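Local coordinates for protein manganese-dependent ADP-ribose/CDP-alcohol diphosphatase (Danio rerio, PDB 2NXF) that probably hydrolyses ADP-ribose and CDP-alcohols such as CDP-choline to nucleoside monophosphates, using a two-metal centre, at residues A[14-19]-A[76-81]. Numbering follows the deposited sequence.
Sequences VQYADI and LDTVMA. With ZN (zinc ion), chain B; PO4 (phosphate ion), chain F.
With CG anti to the backbone N (chi1 172°), the Y16 side chain reaches out to helix 72-84, where T78 sends CG2 to meet it, that methyl likewise anti to its own backbone N. The T78 methyl sits over one face of the phenol ring in a CH-pi contact, CG2 4.1 Å from the Y16 ring centroid and 27° off the normal, and the two side chains cross at about a right angle. V79, the next residue of the helix, packs its CG1 3.5 Å from Y16 CB and more loosely against V14 CG1, at 4.4 Å. The polar ends are joined by a water lying in the plane of the Y16 ring at its edge, 3.0 Å from Y16 OH and 2.7 Å from T78 OG1; T78 OG1 is also hydrogen-bonded to R74 O within the helix. An alanine in place of Y16 would probably leave the T78 methyl without its aromatic face and the water without its phenolic partner. Q15, between V14 and Y16, points its CB away from the helix, and its OE1 binds a zinc ion at 2.0 Å, while NE2 donates a hydrogen bond to D63 OD1 and a weak one to phosphate O3. D13, D60 and H267 complete the protein ligands of this zinc. Metal ligands on loops at strand ends, with D60 shared by both zinc ions, form the dinuclear site of calcineurin-like phosphoesterases.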
loop_
_atom_site.group_PDB
_atom_site.type_symbol
_atom_site.label_atom_id
_atom_site.label_comp_id
_atom_site.label_asym_id
_atom_site.label_seq_id
_atom_site.Cartn_x
_atom_site.Cartn_y
_atom_site.Cartn_z
ATOM N N VAL A 14 8.928 -4.259 -0.726
ATOM C CA VAL A 14 10.368 -4.571 -0.598
ATOM C C VAL A 14 10.512 -5.997 -0.014
ATOM O O VAL A 14 11.217 -6.850 -0.565
ATOM C CB VAL A 14 11.094 -3.518 0.275
ATOM C CG1 VAL A 14 12.570 -3.916 0.507
ATOM C CG2 VAL A 14 11.008 -2.115 -0.358
ATOM N N GLN A 15 9.810 -6.247 1.094
ATOM C CA GLN A 15 9.727 -7.587 1.701
ATOM C C GLN A 15 11.095 -8.204 1.976
ATOM O O GLN A 15 11.319 -9.386 1.729
ATOM C CB GLN A 15 8.825 -8.536 0.879
ATOM C CG GLN A 15 7.447 -8.608 1.502
ATOM C CD GLN A 15 6.387 -9.185 0.601
ATOM O OE1 GLN A 15 5.663 -8.444 -0.082
ATOM N NE2 GLN A 15 6.276 -10.503 0.599
ATOM N N TYR A 16 11.996 -7.369 2.484
ATOM C CA TYR A 16 13.366 -7.801 2.795
ATOM C C TYR A 16 13.380 -8.916 3.839
ATOM O O TYR A 16 12.571 -8.912 4.762
ATOM C CB TYR A 16 14.199 -6.609 3.314
ATOM C CG TYR A 16 15.533 -7.062 3.829
ATOM C CD1 TYR A 16 16.531 -7.480 2.942
ATOM C CD2 TYR A 16 15.789 -7.139 5.199
ATOM C CE1 TYR A 16 17.766 -7.920 3.409
ATOM C CE2 TYR A 16 17.011 -7.593 5.672
ATOM C CZ TYR A 16 17.995 -7.985 4.769
ATOM O OH TYR A 16 19.215 -8.451 5.211
ATOM N N ALA A 17 14.287 -9.867 3.663
ATOM C CA ALA A 17 14.651 -10.836 4.710
ATOM C C ALA A 17 16.032 -11.364 4.403
ATOM O O ALA A 17 16.406 -11.499 3.233
ATOM C CB ALA A 17 13.625 -11.983 4.776
ATOM N N ASP A 18 16.793 -11.678 5.450
ATOM C CA ASP A 18 18.146 -12.203 5.283
ATOM C C ASP A 18 18.086 -13.725 5.140
ATOM O O ASP A 18 18.567 -14.481 6.005
ATOM C CB ASP A 18 19.035 -11.789 6.469
ATOM C CG ASP A 18 20.500 -12.141 6.259
ATOM O OD1 ASP A 18 20.912 -12.467 5.114
ATOM O OD2 ASP A 18 21.254 -12.135 7.264
ATOM N N ILE A 19 17.480 -14.172 4.037
ATOM C CA ILE A 19 17.261 -15.598 3.783
ATOM C C ILE A 19 17.458 -15.874 2.292
ATOM O O ILE A 19 17.446 -14.947 1.479
ATOM C CB ILE A 19 15.835 -16.057 4.192
ATOM C CG1 ILE A 19 14.752 -15.334 3.369
ATOM C CG2 ILE A 19 15.584 -15.862 5.689
ATOM C CD1 ILE A 19 13.302 -15.554 3.857
ATOM N N LEU A 76 13.834 -5.015 10.088
ATOM C CA LEU A 76 13.290 -3.660 9.985
ATOM C C LEU A 76 14.434 -2.644 10.055
ATOM O O LEU A 76 14.472 -1.681 9.281
ATOM C CB LEU A 76 12.254 -3.403 11.084
ATOM C CG LEU A 76 11.642 -1.995 11.030
ATOM C CD1 LEU A 76 10.915 -1.747 9.697
ATOM C CD2 LEU A 76 10.709 -1.785 12.247
ATOM N N ASP A 77 15.388 -2.887 10.949
ATOM C CA ASP A 77 16.539 -1.979 11.108
ATOM C C ASP A 77 17.266 -1.832 9.778
ATOM O O ASP A 77 17.693 -0.736 9.403
ATOM C CB ASP A 77 17.511 -2.516 12.156
ATOM C CG ASP A 77 17.049 -2.266 13.591
ATOM O OD1 ASP A 77 16.066 -1.525 13.817
ATOM O OD2 ASP A 77 17.697 -2.820 14.508
ATOM N N THR A 78 17.409 -2.946 9.073
ATOM C CA THR A 78 18.125 -2.973 7.812
ATOM C C THR A 78 17.481 -2.059 6.773
ATOM O O THR A 78 18.169 -1.235 6.156
ATOM C CB THR A 78 18.272 -4.417 7.279
ATOM O OG1 THR A 78 19.142 -5.135 8.169
ATOM C CG2 THR A 78 18.899 -4.411 5.869
ATOM N N VAL A 79 16.171 -2.195 6.593
ATOM C CA VAL A 79 15.477 -1.392 5.597
ATOM C C VAL A 79 15.350 0.066 6.018
ATOM O O VAL A 79 15.396 0.961 5.162
ATOM C CB VAL A 79 14.081 -1.974 5.193
ATOM C CG1 VAL A 79 14.249 -3.351 4.536
ATOM C CG2 VAL A 79 13.120 -2.033 6.376
HETATM N N MSE A 80 15.205 0.311 7.324
HETATM C CA MSE A 80 15.138 1.691 7.832
HETATM C C MSE A 80 16.460 2.413 7.597
HETATM O O MSE A 80 16.464 3.596 7.244
HETATM C CB MSE A 80 14.743 1.753 9.322
HETATM C CG MSE A 80 13.293 1.331 9.622
HETATM SE SE MSE A 80 11.892 2.293 8.581
HETATM C CE MSE A 80 12.529 4.010 8.706
ATOM N N ALA A 81 17.583 1.701 7.771
ATOM C CA ALA A 81 18.899 2.279 7.514
ATOM C C ALA A 81 19.054 2.696 6.051
ATOM O O ALA A 81 19.661 3.736 5.767
ATOM C CB ALA A 81 19.999 1.316 7.918
HETATM ZN ZN ZN B . 3.808 -8.178 -0.754
HETATM P P PO4 F . 2.196 -11.039 -0.221
HETATM O O1 PO4 F . 1.627 -11.357 -1.586
HETATM O O2 PO4 F . 2.530 -12.333 0.495
HETATM O O3 PO4 F . 3.520 -10.305 -0.313
HETATM O O4 PO4 F . 1.247 -10.195 0.573
HETATM O O HOH W 1 19.336 -7.836 8.172
HETATM O O HOH W 2 1.713 -8.330 -1.184
#